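Local coordinates for protein beta-glucuronidase (uncultured Clostridium sp., PDB 6U7J) that hydrolyses beta-D-glucuronides as a family 2 glycosyl hydrolase and, as a gut microbial enzyme, probably reactivates estrogens by freeing them from their glucuronide conjugates, at residues 147-150 and 155-158; 176-181 and 340-345; 493-498 and 542-547; 289-292 and 297-300; 11-16 and 95-100. One frame throughout, in Å; residues are numbered along the deposited sequence.

The contacts show how a multidomain glycosidase is knitted together. Contact 1 lies in the beta-rich sugar-binding domain, contact 5 packs the N-terminal segment against it, contacts 3 and 4 belong to the TIM barrel, and contact 2 joins the domains. Contacts 1 and 2 touch, L147 CD1 lying 3.7 Å from F176 CE2. Contacts 3 and 4, centres about 12 Å apart, share a salt bridge, D543 OD2 to K290 NZ at 3.0 Å, where barrel strands begin. Contact 2 follows the end of strand 336-338, the side on which TIM-barrel active sites open. Contact 5 comes within about 7 Å of it, nearest atoms, and the side chain of F12 is about 5 Å from a bound calcium ion.

Contact 1: residues 147-150 and 155-158; sequences LEWD and GHIE
W149 and H156 are brought alongside each other by different first torsions: the indole of W149 lies anti to its own carbonyl carbon (chi1 -71°), whereas the imidazole of H156 sits between backbone N and carbonyl carbon (chi1 66°). The setting is the sugar-binding domain, where the loop after strand 135-144 leads into the small antiparallel pair of strands 156-158 and 171-173. The two rings point the same way with planes only 7° apart, but they have slid so far that they scarcely overlap, their centroids being 5.0 Å apart. The closest approaches are CZ2 of W149 to ND1 of H156, 3.3 Å, and NE1 of W149 to CB of H156, 3.4 Å. The carbonyl oxygen of G155 lies over one face of the same indole, toward its rim. A nearly straight backbone bond of 3.2 Å, from N of G155 to O of E148, ties the two ends of the loop together, although the donor stands well above the carbonyl plane. L147 packs against G155, its CB 3.9 Å from N of G155. E148 begins by pointing away, then bends at its second side-chain torsion and returns its carboxylate to the strand, OE1 coming within 3.7 Å of CA of H156. Outside the two segments, W149 O accepts from T388 OG1 on barrel helix 386-403, joining this loop to the catalytic domain. The imidazole is held at its far end as well: NE2 of H156 donates to OE2 of E158 at 3.0 Å, meeting the anti side of the carboxylate.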
# COMPACT_ATOMS: atom_id res chain seq x y z
N LEU B 147 -24.09 -26.14 0.90
CA LEU B 147 -24.29 -26.36 2.32
C LEU B 147 -25.76 -26.16 2.64
O LEU B 147 -26.38 -25.20 2.17
CB LEU B 147 -23.43 -25.41 3.16
CG LEU B 147 -21.92 -25.62 3.10
CD1 LEU B 147 -21.22 -24.48 3.84
CD2 LEU B 147 -21.50 -27.01 3.66
N GLU B 148 -26.31 -27.08 3.42
CA GLU B 148 -27.70 -27.04 3.85
C GLU B 148 -27.75 -27.02 5.38
O GLU B 148 -26.72 -27.02 6.05
CB GLU B 148 -28.48 -28.24 3.30
CG GLU B 148 -28.64 -28.24 1.80
CD GLU B 148 -29.75 -27.34 1.31
OE1 GLU B 148 -30.08 -26.34 2.00
OE2 GLU B 148 -30.32 -27.63 0.23
N TRP B 149 -28.98 -27.01 5.91
CA TRP B 149 -29.18 -26.89 7.35
C TRP B 149 -28.68 -28.09 8.13
O TRP B 149 -28.50 -27.99 9.34
CB TRP B 149 -30.66 -26.67 7.66
CG TRP B 149 -31.15 -25.31 7.25
CD1 TRP B 149 -32.01 -25.02 6.24
CD2 TRP B 149 -30.80 -24.06 7.86
NE1 TRP B 149 -32.22 -23.67 6.18
CE2 TRP B 149 -31.49 -23.05 7.16
CE3 TRP B 149 -29.97 -23.70 8.92
CZ2 TRP B 149 -31.38 -21.70 7.49
CZ3 TRP B 149 -29.86 -22.36 9.25
CH2 TRP B 149 -30.56 -21.37 8.53
N ASP B 150 -28.43 -29.23 7.46
CA ASP B 150 -27.89 -30.41 8.12
C ASP B 150 -26.47 -30.73 7.67
O ASP B 150 -26.00 -31.85 7.86
CB ASP B 150 -28.80 -31.63 7.93
CG ASP B 150 -28.97 -32.01 6.46
OD1 ASP B 150 -28.54 -31.25 5.58
OD2 ASP B 150 -29.56 -33.09 6.20
N GLY B 155 -25.50 -24.03 6.12
CA GLY B 155 -25.88 -23.02 5.14
C GLY B 155 -27.27 -23.29 4.59
O GLY B 155 -27.98 -24.14 5.12
N HIS B 156 -27.70 -22.55 3.56
CA HIS B 156 -28.91 -22.94 2.84
C HIS B 156 -28.91 -22.27 1.48
O HIS B 156 -28.22 -21.27 1.25
CB HIS B 156 -30.18 -22.60 3.63
CG HIS B 156 -30.42 -21.14 3.81
ND1 HIS B 156 -29.84 -20.40 4.82
CD2 HIS B 156 -31.20 -20.27 3.11
CE1 HIS B 156 -30.24 -19.14 4.73
NE2 HIS B 156 -31.06 -19.04 3.70
N ILE B 157 -29.73 -22.83 0.57
CA ILE B 157 -29.86 -22.37 -0.82
C ILE B 157 -31.11 -21.51 -0.96
O ILE B 157 -32.14 -21.79 -0.34
CB ILE B 157 -29.91 -23.57 -1.79
CG1 ILE B 157 -28.56 -24.29 -1.82
CG2 ILE B 157 -30.30 -23.12 -3.19
CD1 ILE B 157 -27.48 -23.50 -2.51
N GLU B 158 -31.02 -20.47 -1.80
CA GLU B 158 -32.15 -19.61 -2.16
C GLU B 158 -32.19 -19.39 -3.67
O GLU B 158 -31.18 -19.51 -4.37
CB GLU B 158 -32.08 -18.26 -1.46
CG GLU B 158 -32.30 -18.32 0.03
CD GLU B 158 -32.20 -16.96 0.66
OE1 GLU B 158 -32.26 -15.97 -0.12
OE2 GLU B 158 -32.06 -16.85 1.89

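Contact 2: residues 176-181 and 340-345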
# COMPACT_ATOMS: atom_id res chain seq x y z
N PHE B 176 -21.30 -17.76 8.25
CA PHE B 176 -19.93 -17.76 8.71
C PHE B 176 -19.09 -16.82 7.84
O PHE B 176 -19.45 -16.49 6.70
CB PHE B 176 -19.33 -19.17 8.72
CG PHE B 176 -19.44 -19.91 7.41
CD1 PHE B 176 -18.51 -19.70 6.40
CD2 PHE B 176 -20.46 -20.83 7.19
CE1 PHE B 176 -18.61 -20.38 5.19
CE2 PHE B 176 -20.56 -21.52 5.98
CZ PHE B 176 -19.64 -21.30 4.99
N ASP B 177 -17.98 -16.36 8.41
CA ASP B 177 -17.11 -15.39 7.76
C ASP B 177 -16.51 -15.95 6.48
O ASP B 177 -16.78 -15.46 5.36
CB ASP B 177 -15.99 -15.00 8.73
CG ASP B 177 -15.64 -13.52 8.65
OD1 ASP B 177 -14.74 -13.05 9.40
OD2 ASP B 177 -16.26 -12.82 7.81
N PHE B 178 -15.75 -17.03 6.62
CA PHE B 178 -14.69 -17.39 5.70
C PHE B 178 -15.26 -17.85 4.36
O PHE B 178 -16.38 -18.35 4.27
CB PHE B 178 -13.81 -18.47 6.33
CG PHE B 178 -14.58 -19.68 6.86
CD1 PHE B 178 -15.13 -19.67 8.14
CD2 PHE B 178 -14.70 -20.85 6.09
CE1 PHE B 178 -15.81 -20.78 8.64
CE2 PHE B 178 -15.37 -21.97 6.58
CZ PHE B 178 -15.93 -21.95 7.86
N PHE B 179 -14.45 -17.66 3.31
CA PHE B 179 -14.88 -17.98 1.95
C PHE B 179 -15.16 -19.48 1.81
O PHE B 179 -14.41 -20.32 2.31
CB PHE B 179 -13.79 -17.54 0.95
CG PHE B 179 -14.24 -17.57 -0.48
CD1 PHE B 179 -14.06 -18.72 -1.25
CD2 PHE B 179 -14.86 -16.48 -1.04
CE1 PHE B 179 -14.49 -18.76 -2.57
CE2 PHE B 179 -15.30 -16.51 -2.37
CZ PHE B 179 -15.12 -17.66 -3.13
N ASN B 180 -16.25 -19.83 1.12
CA ASN B 180 -16.64 -21.23 0.97
C ASN B 180 -15.83 -21.91 -0.13
O ASN B 180 -16.36 -22.34 -1.16
CB ASN B 180 -18.14 -21.35 0.72
CG ASN B 180 -18.66 -22.79 0.95
OD1 ASN B 180 -18.16 -23.52 1.81
ND2 ASN B 180 -19.66 -23.18 0.16
N TYR B 181 -14.51 -22.00 0.10
CA TYR B 181 -13.60 -22.66 -0.83
C TYR B 181 -13.98 -24.12 -1.01
O TYR B 181 -14.37 -24.79 -0.05
CB TYR B 181 -12.16 -22.60 -0.33
CG TYR B 181 -11.43 -21.29 -0.52
CD1 TYR B 181 -11.09 -20.82 -1.79
CD2 TYR B 181 -11.05 -20.53 0.59
CE1 TYR B 181 -10.42 -19.65 -1.95
CE2 TYR B 181 -10.37 -19.32 0.43
CZ TYR B 181 -10.06 -18.90 -0.84
OH TYR B 181 -9.38 -17.73 -1.01
N SER B 340 -9.78 -23.23 14.27
CA SER B 340 -10.99 -22.45 14.17
C SER B 340 -11.81 -22.86 12.95
O SER B 340 -11.41 -22.69 11.80
CB SER B 340 -10.73 -20.93 14.17
OG SER B 340 -9.52 -20.60 13.50
N HIS B 341 -12.91 -23.53 13.29
CA HIS B 341 -14.18 -23.75 12.63
C HIS B 341 -14.18 -25.00 11.79
O HIS B 341 -15.14 -25.25 11.10
CB HIS B 341 -14.70 -22.53 11.89
CG HIS B 341 -14.50 -21.25 12.66
ND1 HIS B 341 -14.48 -21.22 14.04
CD2 HIS B 341 -14.35 -19.96 12.25
CE1 HIS B 341 -14.28 -19.98 14.45
NE2 HIS B 341 -14.21 -19.19 13.39
N TYR B 342 -13.14 -25.83 11.89
CA TYR B 342 -13.09 -27.15 11.24
C TYR B 342 -11.78 -27.83 11.60
O TYR B 342 -10.80 -27.16 11.96
CB TYR B 342 -13.20 -26.99 9.70
CG TYR B 342 -12.40 -25.83 9.18
CD1 TYR B 342 -13.01 -24.60 8.89
CD2 TYR B 342 -11.04 -25.93 8.98
CE1 TYR B 342 -12.26 -23.51 8.43
CE2 TYR B 342 -10.29 -24.85 8.52
CZ TYR B 342 -10.91 -23.64 8.25
OH TYR B 342 -10.15 -22.58 7.80
N PRO B 343 -11.74 -29.15 11.51
CA PRO B 343 -10.46 -29.86 11.70
C PRO B 343 -9.44 -29.50 10.62
O PRO B 343 -9.79 -29.28 9.46
CB PRO B 343 -10.86 -31.35 11.60
CG PRO B 343 -12.32 -31.37 11.94
CD PRO B 343 -12.89 -30.07 11.45
N TYR B 344 -8.18 -29.44 11.02
CA TYR B 344 -7.10 -29.17 10.09
C TYR B 344 -6.52 -30.49 9.57
O TYR B 344 -6.87 -31.58 10.04
CB TYR B 344 -6.00 -28.33 10.76
CG TYR B 344 -6.42 -26.90 11.13
CD1 TYR B 344 -7.67 -26.40 10.77
CD2 TYR B 344 -5.55 -26.06 11.85
CE1 TYR B 344 -8.05 -25.10 11.10
CE2 TYR B 344 -5.92 -24.76 12.20
CZ TYR B 344 -7.17 -24.28 11.82
OH TYR B 344 -7.56 -23.00 12.16
N ALA B 345 -5.63 -30.38 8.58
CA ALA B 345 -4.93 -31.53 8.06
C ALA B 345 -4.17 -32.23 9.18
O ALA B 345 -3.69 -31.61 10.12
CB ALA B 345 -3.98 -31.11 6.94
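F178 carries this contact against H341 and Y342, and F176 packs on its ring from the other side. In sequence F176 comes first, its CD1 standing 3.5 Å above the plane of the F178 ring, over its centre. D177 follows, its carboxylate salt-bridged to R564 through OD2 and hydrogen-bonded to N568 through OD1. At F178 the ring is placed between the backbone N and the carbonyl carbon (chi1 52°), from where it reaches the 340-345 loop. The face turned from F176 receives Y342 in a T-shaped (edge-to-face) pair: the tyrosine presents its edge, the planes meet at 67°, and the centroids are 5.5 Å apart. CE1 of Y342 leads, 3.9 Å from CE2 of F178 and nearer the rim than the centre. H341 approaches the phenyl ring obliquely, CB of H341 3.9 Å from CE1 of F178, which lies near the imidazole plane at that ring's edge. Here the sugar-binding domain rests on a loop that leaves the C-terminal end of barrel strand 336-338, the side where the active site of a TIM barrel lies. The polar ends of both partners are held by barrel residues: ND1 of H341 is hydrogen-bonded to E362, and OH of Y342 to H307 and K315. Farther along, N180, the centre of an inverse gamma turn, hydrogen-bonds to H103.

Contact 3: residues 493-498 and 542-547; sequences KWHEKY and CDFVIG
In the TIM barrel, outer helices pack on the parallel strands of the core, and H495 of outer helix 480-498 meets F544 in the turn that leads into barrel strand 545-551. The strand is entered through a type I beta turn from C542 to V545, which brings the phenyl ring up to the helix. The two rings form an offset stack, their planes nearly parallel (3°), with centroids 4.2 Å apart. The offset is such that each ring also covers the other's beta carbon, giving a reciprocal pair of CH-pi contacts: CB of H495 stands 3.5 Å from the centroid of the F544 ring, and CB of F544 3.7 Å from that of H495. Torsions make this possible. H495 turns its CG to the side away from the backbone N (chi1 -179°) and so reaches out from the helix, while F544 swings its ring between backbone N and carbonyl carbon (chi1 54°). The phenyl ring is thus sandwiched, for CB of C542 lies on its other face, 3.5 Å above the plane. L491, one turn earlier on the helix, also packs on F544, whose backbone bonds to V502 of the neighbouring barrel strand. The imidazole is fixed in rotation by a hydrogen bond between its ND1 and O of K500, just beyond the helix. Between the ring atoms, CG of H495 is 3.5 Å from CG of F544.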
# COMPACT_ATOMS: atom_id res chain seq x y z
N LYS B 493 -19.04 -11.24 34.69
CA LYS B 493 -20.38 -11.81 34.57
C LYS B 493 -20.34 -13.27 34.09
O LYS B 493 -21.09 -14.11 34.59
CB LYS B 493 -21.24 -10.96 33.63
CG LYS B 493 -21.48 -9.55 34.19
CD LYS B 493 -22.66 -8.83 33.54
CE LYS B 493 -22.43 -8.60 32.06
NZ LYS B 493 -23.38 -7.59 31.49
N TRP B 494 -19.45 -13.59 33.14
CA TRP B 494 -19.35 -14.98 32.67
C TRP B 494 -18.84 -15.90 33.77
O TRP B 494 -19.29 -17.05 33.89
CB TRP B 494 -18.42 -15.06 31.44
CG TRP B 494 -19.02 -14.58 30.14
CD1 TRP B 494 -18.80 -13.39 29.53
CD2 TRP B 494 -19.93 -15.30 29.29
NE1 TRP B 494 -19.52 -13.31 28.36
CE2 TRP B 494 -20.22 -14.47 28.19
CE3 TRP B 494 -20.53 -16.57 29.36
CZ2 TRP B 494 -21.09 -14.86 27.17
CZ3 TRP B 494 -21.39 -16.96 28.35
CH2 TRP B 494 -21.66 -16.10 27.26
N HIS B 495 -17.91 -15.43 34.59
CA HIS B 495 -17.40 -16.27 35.66
C HIS B 495 -18.44 -16.46 36.76
O HIS B 495 -18.61 -17.57 37.28
CB HIS B 495 -16.13 -15.66 36.26
CG HIS B 495 -15.54 -16.48 37.35
ND1 HIS B 495 -15.16 -17.80 37.17
CD2 HIS B 495 -15.25 -16.18 38.64
CE1 HIS B 495 -14.67 -18.27 38.30
NE2 HIS B 495 -14.71 -17.31 39.21
N GLU B 496 -19.15 -15.39 37.11
CA GLU B 496 -20.15 -15.50 38.16
C GLU B 496 -21.29 -16.43 37.73
O GLU B 496 -21.80 -17.20 38.55
CB GLU B 496 -20.67 -14.11 38.54
CG GLU B 496 -19.80 -13.41 39.57
CD GLU B 496 -20.18 -11.95 39.79
OE1 GLU B 496 -21.02 -11.43 39.02
OE2 GLU B 496 -19.64 -11.31 40.73
N LYS B 497 -21.66 -16.40 36.45
CA LYS B 497 -22.83 -17.16 36.00
C LYS B 497 -22.56 -18.66 35.96
O LYS B 497 -23.46 -19.46 36.24
CB LYS B 497 -23.30 -16.66 34.64
CG LYS B 497 -24.41 -17.50 34.04
CD LYS B 497 -25.18 -16.80 32.92
CE LYS B 497 -26.45 -17.59 32.59
NZ LYS B 497 -26.90 -17.40 31.19
N TYR B 498 -21.33 -19.07 35.60
CA TYR B 498 -21.03 -20.48 35.37
C TYR B 498 -19.94 -21.05 36.26
O TYR B 498 -19.83 -22.28 36.34
CB TYR B 498 -20.64 -20.72 33.90
CG TYR B 498 -21.74 -20.41 32.92
CD1 TYR B 498 -22.81 -21.27 32.75
CD2 TYR B 498 -21.72 -19.23 32.18
CE1 TYR B 498 -23.83 -20.98 31.87
CE2 TYR B 498 -22.74 -18.94 31.28
CZ TYR B 498 -23.79 -19.83 31.13
OH TYR B 498 -24.81 -19.55 30.25
N CYS B 542 -8.34 -10.32 36.02
CA CYS B 542 -9.26 -11.41 36.32
C CYS B 542 -8.47 -12.68 36.56
O CYS B 542 -7.82 -13.18 35.63
CB CYS B 542 -10.25 -11.60 35.18
SG CYS B 542 -11.31 -10.19 34.85
N ASP B 543 -8.55 -13.22 37.77
CA ASP B 543 -7.75 -14.40 38.12
C ASP B 543 -8.32 -15.70 37.57
O ASP B 543 -7.67 -16.74 37.69
CB ASP B 543 -7.60 -14.51 39.65
CG ASP B 543 -8.92 -14.76 40.39
OD1 ASP B 543 -10.01 -14.69 39.79
OD2 ASP B 543 -8.87 -15.03 41.61
N PHE B 544 -9.50 -15.68 36.96
CA PHE B 544 -10.14 -16.87 36.43
C PHE B 544 -9.93 -17.04 34.93
O PHE B 544 -10.47 -17.98 34.34
CB PHE B 544 -11.63 -16.83 36.75
CG PHE B 544 -12.30 -15.58 36.29
CD1 PHE B 544 -12.77 -15.48 34.99
CD2 PHE B 544 -12.43 -14.49 37.13
CE1 PHE B 544 -13.38 -14.32 34.54
CE2 PHE B 544 -13.04 -13.32 36.69
CZ PHE B 544 -13.52 -13.24 35.39
N VAL B 545 -9.16 -16.16 34.30
CA VAL B 545 -8.94 -16.23 32.86
C VAL B 545 -7.74 -17.13 32.60
O VAL B 545 -6.65 -16.88 33.12
CB VAL B 545 -8.75 -14.81 32.28
CG1 VAL B 545 -8.09 -14.87 30.92
CG2 VAL B 545 -10.10 -14.11 32.19
N ILE B 546 -7.92 -18.19 31.82
CA ILE B 546 -6.84 -19.15 31.62
C ILE B 546 -6.27 -19.08 30.20
O ILE B 546 -5.44 -19.92 29.84
CB ILE B 546 -7.28 -20.59 31.96
CG1 ILE B 546 -8.57 -20.95 31.25
CG2 ILE B 546 -7.45 -20.74 33.46
CD1 ILE B 546 -8.75 -22.45 30.99
N GLY B 547 -6.68 -18.12 29.40
CA GLY B 547 -6.05 -17.99 28.10
C GLY B 547 -6.59 -16.81 27.31
O GLY B 547 -7.68 -16.29 27.58

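Contact 4: residues 289-292 and 297-300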
# COMPACT_ATOMS: atom_id res chain seq x y z
N GLU B 289 -11.21 -24.91 39.47
CA GLU B 289 -12.15 -23.81 39.31
C GLU B 289 -11.53 -22.66 38.54
O GLU B 289 -12.24 -21.91 37.86
CB GLU B 289 -12.65 -23.34 40.69
CG GLU B 289 -11.58 -23.23 41.78
CD GLU B 289 -11.11 -24.59 42.33
OE1 GLU B 289 -10.04 -24.65 42.98
OE2 GLU B 289 -11.81 -25.61 42.09
N LYS B 290 -10.20 -22.52 38.60
CA LYS B 290 -9.55 -21.37 37.99
C LYS B 290 -8.30 -21.72 37.20
O LYS B 290 -7.58 -20.80 36.78
CB LYS B 290 -9.19 -20.32 39.05
CG LYS B 290 -10.35 -19.46 39.51
CD LYS B 290 -10.01 -18.74 40.80
CE LYS B 290 -11.20 -17.95 41.31
NZ LYS B 290 -10.84 -17.11 42.49
N GLN B 291 -7.99 -23.00 37.00
CA GLN B 291 -6.75 -23.33 36.30
C GLN B 291 -6.98 -24.48 35.34
O GLN B 291 -7.94 -25.24 35.43
CB GLN B 291 -5.62 -23.66 37.29
CG GLN B 291 -5.00 -22.40 37.89
CD GLN B 291 -3.81 -22.69 38.80
OE1 GLN B 291 -3.80 -23.67 39.54
NE2 GLN B 291 -2.81 -21.82 38.74
N PHE B 292 -6.07 -24.57 34.37
CA PHE B 292 -6.04 -25.62 33.36
C PHE B 292 -4.68 -26.26 33.55
O PHE B 292 -3.66 -25.66 33.22
CB PHE B 292 -6.23 -25.04 31.96
CG PHE B 292 -6.50 -26.07 30.90
CD1 PHE B 292 -5.49 -26.92 30.48
CD2 PHE B 292 -7.74 -26.17 30.32
CE1 PHE B 292 -5.74 -27.88 29.50
CE2 PHE B 292 -7.99 -27.13 29.34
CZ PHE B 292 -6.99 -27.98 28.94
N LYS B 297 0.71 -28.81 36.23
CA LYS B 297 1.13 -27.42 36.34
C LYS B 297 0.23 -26.50 35.53
O LYS B 297 -0.25 -26.89 34.46
CB LYS B 297 2.60 -27.25 35.90
CG LYS B 297 3.53 -28.27 36.58
CD LYS B 297 4.89 -28.40 35.91
CE LYS B 297 4.84 -29.40 34.74
NZ LYS B 297 5.26 -30.80 35.07
N PRO B 298 -0.04 -25.29 36.02
CA PRO B 298 -1.00 -24.41 35.34
C PRO B 298 -0.51 -24.03 33.96
O PRO B 298 0.69 -23.81 33.73
CB PRO B 298 -1.09 -23.19 36.26
CG PRO B 298 -0.46 -23.61 37.56
CD PRO B 298 0.57 -24.63 37.19
N PHE B 299 -1.45 -23.96 33.03
CA PHE B 299 -1.19 -23.62 31.64
C PHE B 299 -2.07 -22.45 31.28
O PHE B 299 -3.28 -22.46 31.55
CB PHE B 299 -1.45 -24.82 30.72
CG PHE B 299 -1.17 -24.56 29.28
CD1 PHE B 299 0.12 -24.60 28.79
CD2 PHE B 299 -2.21 -24.24 28.40
CE1 PHE B 299 0.39 -24.35 27.45
CE2 PHE B 299 -1.96 -24.00 27.07
CZ PHE B 299 -0.65 -24.05 26.59
N TYR B 300 -1.47 -21.41 30.71
CA TYR B 300 -2.18 -20.24 30.24
C TYR B 300 -2.08 -20.23 28.72
O TYR B 300 -0.97 -20.25 28.17
CB TYR B 300 -1.60 -18.97 30.88
CG TYR B 300 -2.38 -17.71 30.56
CD1 TYR B 300 -2.04 -16.93 29.46
CD2 TYR B 300 -3.45 -17.32 31.34
CE1 TYR B 300 -2.76 -15.78 29.15
CE2 TYR B 300 -4.19 -16.17 31.04
CZ TYR B 300 -3.83 -15.40 29.94
OH TYR B 300 -4.52 -14.26 29.63
O HOH W 1 -4.19 -22.66 34.03
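Q291 and P298 lie side by side, pointing the same way, at the mouth of the antiparallel beta hairpin formed by strands 292-294 and 297-305. The glutamine has its CG beside the backbone N (chi1 -79°) and is extended beyond it, a shape that carries the terminal amide along the proline ring. NE2 of Q291 comes to 3.2 Å from CG of P298 and 3.3 Å from its CB, a snug contact of a polar nitrogen with aliphatic carbons. At the next residue of each segment, F292 and F299 face each other through their backbones rather than their rings. Both place CG opposite the backbone N (chi1 -168° in F292), and both rings then turn to F301 in edge-to-face pairs instead of to each other; F292 also packs on I546 of the barrel strand next door. What remains between them is the peptide groups. N of F299 donates to O of F292 at 2.8 Å, with a bent N-H...O angle of 137°, though the nitrogen sits nearly along the C=O axis. CB of F299 is brought to 3.4 Å from the same oxygen. The complementary pair of backbone atoms is joined by a water molecule: N of F292 gives its hydrogen to the water at 2.7 Å, and the water donates to O of F299 at 2.6 Å. Every main-chain N and O of this residue pair is therefore used, two directly and two through one water, with the water standing in for the second direct bond of the pair, N of F292 being 4.5 Å from O of F299.

Contact 5: residues 11-16 and 95-100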
# COMPACT_ATOMS: atom_id res chain seq x y z
N LEU B 11 -6.58 -45.02 10.96
CA LEU B 11 -5.15 -44.86 11.23
C LEU B 11 -4.47 -44.10 10.09
O LEU B 11 -4.79 -44.29 8.91
CB LEU B 11 -4.50 -46.23 11.42
CG LEU B 11 -4.91 -46.94 12.71
CD1 LEU B 11 -4.28 -48.33 12.77
CD2 LEU B 11 -4.54 -46.09 13.95
N PHE B 12 -3.53 -43.25 10.45
CA PHE B 12 -2.79 -42.49 9.44
C PHE B 12 -1.92 -43.45 8.63
O PHE B 12 -1.25 -44.30 9.21
CB PHE B 12 -1.93 -41.40 10.09
CG PHE B 12 -1.37 -40.41 9.11
CD1 PHE B 12 -2.16 -39.38 8.62
CD2 PHE B 12 -0.07 -40.52 8.65
CE1 PHE B 12 -1.65 -38.46 7.71
CE2 PHE B 12 0.44 -39.61 7.73
CZ PHE B 12 -0.36 -38.57 7.26
N PRO B 13 -1.91 -43.34 7.30
CA PRO B 13 -1.13 -44.29 6.50
C PRO B 13 0.37 -44.14 6.75
O PRO B 13 0.88 -43.03 6.92
CB PRO B 13 -1.49 -43.92 5.05
CG PRO B 13 -2.79 -43.11 5.15
CD PRO B 13 -2.72 -42.42 6.49
N VAL B 14 1.07 -45.28 6.76
CA VAL B 14 2.50 -45.30 7.01
C VAL B 14 3.22 -46.10 5.93
O VAL B 14 2.62 -46.93 5.23
CB VAL B 14 2.83 -45.87 8.40
CG1 VAL B 14 2.05 -45.12 9.49
CG2 VAL B 14 2.53 -47.37 8.44
N ASP B 15 4.52 -45.84 5.80
CA ASP B 15 5.43 -46.66 5.00
C ASP B 15 6.36 -47.43 5.92
O ASP B 15 7.01 -46.83 6.79
CB ASP B 15 6.28 -45.81 4.06
CG ASP B 15 5.51 -45.29 2.86
OD1 ASP B 15 5.45 -44.05 2.70
OD2 ASP B 15 4.96 -46.11 2.09
N ASN B 16 6.47 -48.74 5.71
CA ASN B 16 7.48 -49.54 6.39
C ASN B 16 7.82 -50.78 5.55
O ASN B 16 7.66 -50.75 4.33
CB ASN B 16 7.01 -49.93 7.81
CG ASN B 16 5.64 -50.59 7.83
OD1 ASN B 16 5.35 -51.46 7.01
ND2 ASN B 16 4.80 -50.19 8.77
N VAL B 95 -6.19 -49.69 -0.59
CA VAL B 95 -7.08 -48.70 0.03
C VAL B 95 -6.85 -47.33 -0.62
O VAL B 95 -5.71 -46.87 -0.73
CB VAL B 95 -6.86 -48.62 1.55
CG1 VAL B 95 -7.83 -47.62 2.18
CG2 VAL B 95 -7.02 -50.00 2.19
N LEU B 96 -7.94 -46.68 -1.01
CA LEU B 96 -7.90 -45.33 -1.56
C LEU B 96 -8.31 -44.34 -0.47
O LEU B 96 -9.45 -44.35 -0.01
CB LEU B 96 -8.85 -45.21 -2.74
CG LEU B 96 -8.69 -43.98 -3.60
CD1 LEU B 96 -7.29 -44.00 -4.24
CD2 LEU B 96 -9.80 -43.96 -4.67
N ARG B 97 -7.38 -43.47 -0.07
CA ARG B 97 -7.66 -42.51 0.99
C ARG B 97 -7.71 -41.09 0.45
O ARG B 97 -6.81 -40.65 -0.26
CB ARG B 97 -6.61 -42.57 2.10
CG ARG B 97 -6.85 -41.44 3.06
CD ARG B 97 -6.02 -41.52 4.26
NE ARG B 97 -6.42 -42.63 5.12
CZ ARG B 97 -6.43 -42.55 6.44
NH1 ARG B 97 -6.08 -41.39 7.02
NH2 ARG B 97 -6.78 -43.60 7.16
N PHE B 98 -8.76 -40.37 0.83
CA PHE B 98 -8.84 -38.92 0.65
C PHE B 98 -8.68 -38.26 2.01
O PHE B 98 -9.41 -38.58 2.95
CB PHE B 98 -10.16 -38.53 0.01
CG PHE B 98 -10.30 -39.01 -1.41
CD1 PHE B 98 -10.76 -40.29 -1.69
CD2 PHE B 98 -9.97 -38.17 -2.47
CE1 PHE B 98 -10.88 -40.73 -2.99
CE2 PHE B 98 -10.09 -38.60 -3.78
CZ PHE B 98 -10.54 -39.89 -4.04
N GLY B 99 -7.71 -37.34 2.11
CA GLY B 99 -7.56 -36.58 3.35
C GLY B 99 -8.78 -35.73 3.63
O GLY B 99 -9.20 -35.58 4.78
N SER B 100 -9.38 -35.19 2.57
CA SER B 100 -10.65 -34.48 2.65
C SER B 100 -11.06 -34.07 1.24
O SER B 100 -10.22 -33.88 0.36
CB SER B 100 -10.54 -33.25 3.56
OG SER B 100 -9.81 -32.23 2.92
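R97 and P13 make the close part of this contact, approaching from opposite directions. CD of P13 sits over one face of the guanidinium, 3.5 Å above its plane and toward the rim, and is 3.6 Å from NH1 of R97. CG of P13 also packs along the arginine chain, 3.7 Å from CD and from NE of R97. The arginine gets there by leaving the strand with CG away from the backbone N (chi1 173°) and then bending at chi3 (-70°), which lays the flat group against the proline. O of L11 is 2.7 Å from NH2 of R97, oblique to the guanidinium; the same NH2 forms a salt bridge with E125 of the adjoining strand.

The other side is looser. The side chain of L11 leads away, coming no nearer than 5.5 Å, and F12 points away, its side chain packing on helix 346-355 about 5 Å from a bound calcium ion. D15 forms a salt bridge with K22 of the second subunit. Strand 93-98 lies between 124-127 and 188-193 in the antiparallel sheet, and the N-terminal segment packs on this sheet, part of the jelly-roll-like beta-sandwich characteristic of family 2 sugar-binding domains.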